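Local coordinates for segregation and condensation protein B (PDB 2Z99) that probably takes part in chromosome partition during cell division as the ScpB subunit of a segregation and condensation complex, at residues Glu10-Ala13 against Asp14-Lys17; Lys97-Arg100 against Ala101-Glu104; Gly145-Ala148 against Asp149-Ala152. All blocks are in the same frame, centred on the assembly; numbering follows the deposited sequence.

How the contacts relate
The three contacts follow one another along the chain: contact 1 starts helix 13-26, contact 2 starts helix 100-112, and contact 3 closes the hairpin of strands 141-146 and 153-157. Contact 1 lies on the other side of the chain's centre, 54 Å from contact 2 and 76 Å from contact 3, centre to centre. Contacts 2 and 3 are nearer neighbours, with centres 27 Å apart and nearest atoms about 19 Å apart. No two contacts touch. This separation is consistent with two winged-helix domains in an elongated chain, residues 13-78 and 100-165, joined through helix 83-94. On that reading, contacts 1 and 2 would begin the first helix of each domain, and contact 3 would lie at the tip of the second domain's wing.

Contact 1 (Glu10-Ala13 against Asp14-Lys17); sequences ELDA and DELK
The N-cap of helix 13-26 is Asp-12, whose carboxylate reaches forward over the first turn and takes the amide of Glu-15. Glu-15 N donates to Asp-12 OD1 at 2.9 Å, with 146° at the hydrogen, arriving from above the carboxylate plane and about 40° out of it. A chi1 of 64° sets Asp-12 CG between its own N and carbonyl carbon, which folds OD1 over the start of the helix. The backbone then continues the pattern: Leu-16 N reaches Asp-12 O at 3.0 Å in a nearly straight bond, and Lys-17 N reaches Ala-13 O at 3.1 Å.

Outside this polar cap, Leu-11 and Leu-16 meet as the two residues of a hydrophobic staple, one just before the N-cap and one four positions after it. Their side chains cross at about a right angle, with Leu-11 CD1 4.0 Å from Leu-16 CD2, while Leu-11 CB lies 3.6 Å from Glu-15 CB. Both leucines also touch Thr-40 of helix 33-40, so the staple packs against that helix.

Glu-15 does not return a side-chain bond to Asp-12, so the capping box is not completed. Its carboxylate leads away to salt bridges with Arg-18 and with Arg-81 of the second subunit. The chemistry thus divides the helix start into a carboxylate that satisfies a first-turn amide, and would probably interact favourably with the helix dipole, and an acidic side chain shared between its own helix and the second subunit.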
loop_
_atom_site.group_PDB
_atom_site.type_symbol
_atom_site.label_atom_id
_atom_site.label_comp_id
_atom_site.label_asym_id
_atom_site.label_seq_id
_atom_site.Cartn_x
_atom_site.Cartn_y
_atom_site.Cartn_z
ATOM N N GLU A 10 -24.606 11.816 -9.725
ATOM C CA GLU A 10 -23.725 12.142 -10.844
ATOM C C GLU A 10 -22.540 12.999 -10.415
ATOM O O GLU A 10 -22.686 13.945 -9.636
ATOM C CB GLU A 10 -24.493 12.865 -11.951
ATOM C CG GLU A 10 -24.331 12.226 -13.329
ATOM C CD GLU A 10 -22.921 11.709 -13.588
ATOM O OE1 GLU A 10 -22.558 10.662 -13.016
ATOM O OE2 GLU A 10 -22.173 12.348 -14.358
ATOM N N LEU A 11 -21.370 12.667 -10.952
ATOM C CA LEU A 11 -20.134 13.360 -10.621
ATOM C C LEU A 11 -19.575 14.132 -11.812
ATOM O O LEU A 11 -19.367 13.560 -12.880
ATOM C CB LEU A 11 -19.075 12.344 -10.182
ATOM C CG LEU A 11 -19.511 11.078 -9.447
ATOM C CD1 LEU A 11 -18.374 10.072 -9.453
ATOM C CD2 LEU A 11 -19.930 11.411 -8.038
ATOM N N ASP A 12 -19.318 15.423 -11.627
ATOM C CA ASP A 12 -18.749 16.206 -12.707
ATOM C C ASP A 12 -17.283 15.813 -12.839
ATOM O O ASP A 12 -16.770 15.021 -12.047
ATOM C CB ASP A 12 -18.883 17.713 -12.442
ATOM C CG ASP A 12 -18.112 18.176 -11.222
ATOM O OD1 ASP A 12 -16.911 17.856 -11.109
ATOM O OD2 ASP A 12 -18.704 18.884 -10.378
ATOM N N ALA A 13 -16.612 16.370 -13.839
ATOM C CA ALA A 13 -15.214 16.065 -14.098
ATOM C C ALA A 13 -14.369 16.096 -12.840
ATOM O O ALA A 13 -13.654 15.142 -12.532
ATOM C CB ALA A 13 -14.660 17.040 -15.113
ATOM N N ASP A 14 -14.452 17.208 -12.119
ATOM C CA ASP A 14 -13.689 17.390 -10.895
ATOM C C ASP A 14 -14.026 16.398 -9.784
ATOM O O ASP A 14 -13.159 16.042 -8.998
ATOM C CB ASP A 14 -13.849 18.830 -10.391
ATOM C CG ASP A 14 -12.916 19.797 -11.097
ATOM O OD1 ASP A 14 -12.282 19.391 -12.096
ATOM O OD2 ASP A 14 -12.813 20.959 -10.649
ATOM N N GLU A 15 -15.270 15.950 -9.704
ATOM C CA GLU A 15 -15.621 14.981 -8.672
ATOM C C GLU A 15 -15.086 13.601 -9.022
ATOM O O GLU A 15 -14.505 12.928 -8.188
ATOM C CB GLU A 15 -17.134 14.906 -8.478
ATOM C CG GLU A 15 -17.618 15.765 -7.349
ATOM C CD GLU A 15 -16.956 15.411 -6.034
ATOM O OE1 GLU A 15 -17.186 14.287 -5.539
ATOM O OE2 GLU A 15 -16.198 16.256 -5.498
ATOM N N LEU A 16 -15.272 13.194 -10.268
ATOM C CA LEU A 16 -14.806 11.890 -10.730
ATOM C C LEU A 16 -13.308 11.769 -10.478
ATOM O O LEU A 16 -12.820 10.708 -10.079
ATOM C CB LEU A 16 -15.079 11.729 -12.226
ATOM C CG LEU A 16 -15.439 10.344 -12.781
ATOM C CD1 LEU A 16 -14.597 10.071 -14.021
ATOM C CD2 LEU A 16 -15.227 9.274 -11.736
ATOM N N LYS A 17 -12.582 12.858 -10.717
ATOM C CA LYS A 17 -11.144 12.862 -10.513
ATOM C C LYS A 17 -10.829 12.601 -9.043
ATOM O O LYS A 17 -9.901 11.864 -8.719
ATOM C CB LYS A 17 -10.550 14.199 -10.965
ATOM C CG LYS A 17 -9.039 14.313 -10.792
ATOM C CD LYS A 17 -8.445 15.215 -11.875
ATOM C CE LYS A 17 -6.968 15.514 -11.647
ATOM N NZ LYS A 17 -6.760 16.541 -10.588
#

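Contact 2 (Lys97-Arg100 against Ala101-Glu104)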
loop_
_atom_site.group_PDB
_atom_site.type_symbol
_atom_site.label_atom_id
_atom_site.label_comp_id
_atom_site.label_asym_id
_atom_site.label_seq_id
_atom_site.Cartn_x
_atom_site.Cartn_y
_atom_site.Cartn_z
ATOM N N LYS A 97 17.728 2.153 15.882
ATOM C CA LYS A 97 18.652 3.006 16.628
ATOM C C LYS A 97 19.562 2.182 17.546
ATOM O O LYS A 97 19.334 0.990 17.751
ATOM C CB LYS A 97 17.844 4.029 17.446
ATOM C CG LYS A 97 18.649 4.868 18.438
ATOM C CD LYS A 97 19.731 5.692 17.755
ATOM C CE LYS A 97 20.577 6.441 18.774
ATOM N NZ LYS A 97 21.663 7.205 18.112
ATOM N N LEU A 98 20.603 2.813 18.083
ATOM C CA LEU A 98 21.524 2.126 18.983
ATOM C C LEU A 98 21.009 2.174 20.417
ATOM O O LEU A 98 20.585 3.227 20.906
ATOM C CB LEU A 98 22.924 2.756 18.926
ATOM C CG LEU A 98 23.873 2.373 17.782
ATOM C CD1 LEU A 98 25.184 3.138 17.921
ATOM C CD2 LEU A 98 24.139 0.878 17.811
ATOM N N THR A 99 21.043 1.026 21.083
ATOM C CA THR A 99 20.599 0.923 22.463
ATOM C C THR A 99 21.595 1.669 23.341
ATOM O O THR A 99 22.724 1.921 22.929
ATOM C CB THR A 99 20.529 -0.548 22.907
ATOM O OG1 THR A 99 21.833 -1.138 22.818
ATOM C CG2 THR A 99 19.577 -1.327 22.011
ATOM N N ARG A 100 21.181 2.034 24.546
ATOM C CA ARG A 100 22.076 2.752 25.438
ATOM C C ARG A 100 23.313 1.913 25.747
ATOM O O ARG A 100 24.417 2.440 25.884
ATOM C CB ARG A 100 21.350 3.122 26.729
ATOM C CG ARG A 100 22.206 3.910 27.707
ATOM C CD ARG A 100 21.374 4.541 28.823
ATOM N NE ARG A 100 20.588 5.692 28.369
ATOM C CZ ARG A 100 19.453 5.617 27.674
ATOM N NH1 ARG A 100 18.940 4.437 27.341
ATOM N NH2 ARG A 100 18.832 6.731 27.302
ATOM N N ALA A 101 23.128 0.603 25.848
ATOM C CA ALA A 101 24.245 -0.281 26.128
ATOM C C ALA A 101 25.279 -0.122 25.019
ATOM O O ALA A 101 26.477 -0.032 25.286
ATOM C CB ALA A 101 23.770 -1.728 26.199
ATOM N N ALA A 102 24.804 -0.084 23.776
ATOM C CA ALA A 102 25.680 0.063 22.619
ATOM C C ALA A 102 26.437 1.390 22.653
ATOM O O ALA A 102 27.653 1.409 22.517
ATOM C CB ALA A 102 24.872 -0.041 21.343
ATOM N N LEU A 103 25.724 2.498 22.825
ATOM C CA LEU A 103 26.391 3.790 22.875
ATOM C C LEU A 103 27.444 3.761 23.978
ATOM O O LEU A 103 28.565 4.259 23.817
ATOM C CB LEU A 103 25.385 4.918 23.144
ATOM C CG LEU A 103 24.468 5.421 22.017
ATOM C CD1 LEU A 103 25.177 5.259 20.675
ATOM C CD2 LEU A 103 23.150 4.664 22.017
ATOM N N GLU A 104 27.068 3.157 25.098
ATOM C CA GLU A 104 27.941 3.027 26.249
ATOM C C GLU A 104 29.265 2.405 25.820
ATOM O O GLU A 104 30.327 2.971 26.046
ATOM C CB GLU A 104 27.283 2.124 27.289
ATOM C CG GLU A 104 27.365 2.622 28.721
ATOM C CD GLU A 104 26.151 3.443 29.123
ATOM O OE1 GLU A 104 26.087 4.634 28.745
ATOM O OE2 GLU A 104 25.258 2.886 29.807
#
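Leu-98 lays its branched end over the side of the first helical turn, with CD2 on the methyl of Ala-102 at 3.7 Å and CD1 against Leu-103 CD1 at 3.5 Å. The exact closeness of the second approach is doubtful, because the branch of Leu-103 is modelled in a strained position, with chi2 at -30°. Leu-98 and Leu-103 cross obliquely, and Leu-98 CB also faces the branch of Leu-103, so the overlap includes the base of the side chain as well as its end. The two leucines stand directly before the N-cap and four residues after it, the positions that define a hydrophobic staple.

Between them Thr-99 is the N-cap. Its OG1 accepts from Ala-102 N at 3.3 Å, with 156° at the hydrogen, a long but well-directed capping bond. The first torsion explains the reach: it places OG1 between the threonine's own N and carbonyl carbon, facing the turn, while CG2 lies anti to the carbonyl carbon, beside the backbone N. The same OG1 lies 3.6 Å from Ala-102 CB, so the hydroxyl rests on the methyl of the residue whose amide it caps.

Regular helical bonds take over next: Leu-103 N to Thr-99 O at 3.1 Å, and Glu-104 N to Arg-100 O at 2.9 Å. Arg-100 and Glu-104 are opposite in charge, yet their charged atoms do not touch; the approach is through the aliphatic CG of Arg-100, 3.8 Å from Glu-104 OE2, with the guanidinium and carboxylate planes 62° apart.

In the fold, Lys-97 and Leu-98 belong to the connection that follows helix 83-94, and the cap begins helix 100-112. Ala-101 and Glu-104 touch Arg-124 of helix 117-124, which packs beside this first turn.

Contact 3 (Gly145-Ala148 against Asp149-Ala152)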
loop_
_atom_site.group_PDB
_atom_site.type_symbol
_atom_site.label_atom_id
_atom_site.label_comp_id
_atom_site.label_asym_id
_atom_site.label_seq_id
_atom_site.Cartn_x
_atom_site.Cartn_y
_atom_site.Cartn_z
ATOM N N GLY A 145 44.840 -2.943 15.138
ATOM C CA GLY A 145 46.044 -3.747 15.176
ATOM C C GLY A 145 45.935 -4.870 16.181
ATOM O O GLY A 145 44.969 -5.633 16.171
ATOM N N THR A 146 46.936 -4.981 17.045
ATOM C CA THR A 146 46.942 -6.012 18.071
ATOM C C THR A 146 47.743 -5.486 19.241
ATOM O O THR A 146 48.479 -4.514 19.103
ATOM C CB THR A 146 47.624 -7.299 17.587
ATOM O OG1 THR A 146 49.028 -7.061 17.434
ATOM C CG2 THR A 146 47.043 -7.750 16.263
ATOM N N ASP A 147 47.588 -6.114 20.399
ATOM C CA ASP A 147 48.342 -5.698 21.567
ATOM C C ASP A 147 49.607 -6.536 21.527
ATOM O O ASP A 147 49.537 -7.757 21.519
ATOM C CB ASP A 147 47.553 -5.976 22.849
ATOM C CG ASP A 147 48.322 -5.591 24.104
ATOM O OD1 ASP A 147 49.252 -6.326 24.483
ATOM O OD2 ASP A 147 48.008 -4.549 24.710
ATOM N N ALA A 148 50.758 -5.874 21.473
ATOM C CA ALA A 148 52.049 -6.550 21.419
ATOM C C ALA A 148 52.221 -7.553 22.551
ATOM O O ALA A 148 52.652 -8.691 22.337
ATOM C CB ALA A 148 53.169 -5.523 21.474
ATOM N N ASP A 149 51.886 -7.116 23.757
ATOM C CA ASP A 149 52.005 -7.949 24.943
ATOM C C ASP A 149 51.119 -9.189 24.946
ATOM O O ASP A 149 51.562 -10.263 25.353
ATOM C CB ASP A 149 51.702 -7.110 26.186
ATOM C CG ASP A 149 52.900 -6.300 26.656
ATOM O OD1 ASP A 149 53.694 -5.840 25.805
ATOM O OD2 ASP A 149 53.043 -6.117 27.884
ATOM N N THR A 150 49.878 -9.047 24.485
ATOM C CA THR A 150 48.923 -10.155 24.489
ATOM C C THR A 150 48.515 -10.701 23.123
ATOM O O THR A 150 47.997 -11.812 23.028
ATOM C CB THR A 150 47.652 -9.739 25.231
ATOM O OG1 THR A 150 47.017 -8.667 24.523
ATOM C CG2 THR A 150 47.997 -9.264 26.636
ATOM N N GLY A 151 48.737 -9.919 22.072
ATOM C CA GLY A 151 48.384 -10.358 20.735
ATOM C C GLY A 151 46.887 -10.353 20.493
ATOM O O GLY A 151 46.378 -11.119 19.675
ATOM N N ALA A 152 46.179 -9.488 21.214
ATOM C CA ALA A 152 44.733 -9.381 21.080
ATOM C C ALA A 152 44.439 -8.164 20.225
ATOM O O ALA A 152 44.952 -7.076 20.493
ATOM C CB ALA A 152 44.085 -9.230 22.458
#
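Asp-147 turns its carboxylate over Thr-150 in the turn that joins strands 141-146 and 153-157, the two side chains running slantwise to each other and the carboxylate lying across the threonine's amide and hydroxyl. With Asp-147 CG opposite its own N (chi1 178°), the carboxylate stands beside the residue's carbonyl carbon and extends along the following residues. There OD1 accepts from Thr-150 N at 2.8 Å; the amide comes to the anti side, 21° out of the carboxylate plane. Thr-150 OG1 adds a weak bond to the same oxygen, Asp-147 OD1, at 3.2 Å, and it also lies 3.2 Å from Asp-147 CB. The threonine hydroxyl therefore rests alongside the stem of the aspartate as well as its end.

The backbone closes the hairpin through Asp-147 N, which donates to Ala-152 O at 2.8 Å from above the carbonyl plane. Gly-151 N also approaches Asp-147 O, but is modelled too close for its length to be trusted. Gly-151 has a positive phi of 73°, which lets the chain reverse into the second strand, and Gly-145 pairs through its backbone with Thr-154 farther along the paired strands.

Such a hairpin is consistent with the wing of a winged-helix domain. The chemistry implies that one carboxylate oxygen, gripped by an amide and more weakly by a hydroxyl of Thr-150, ties the entry of this exposed turn to its far side.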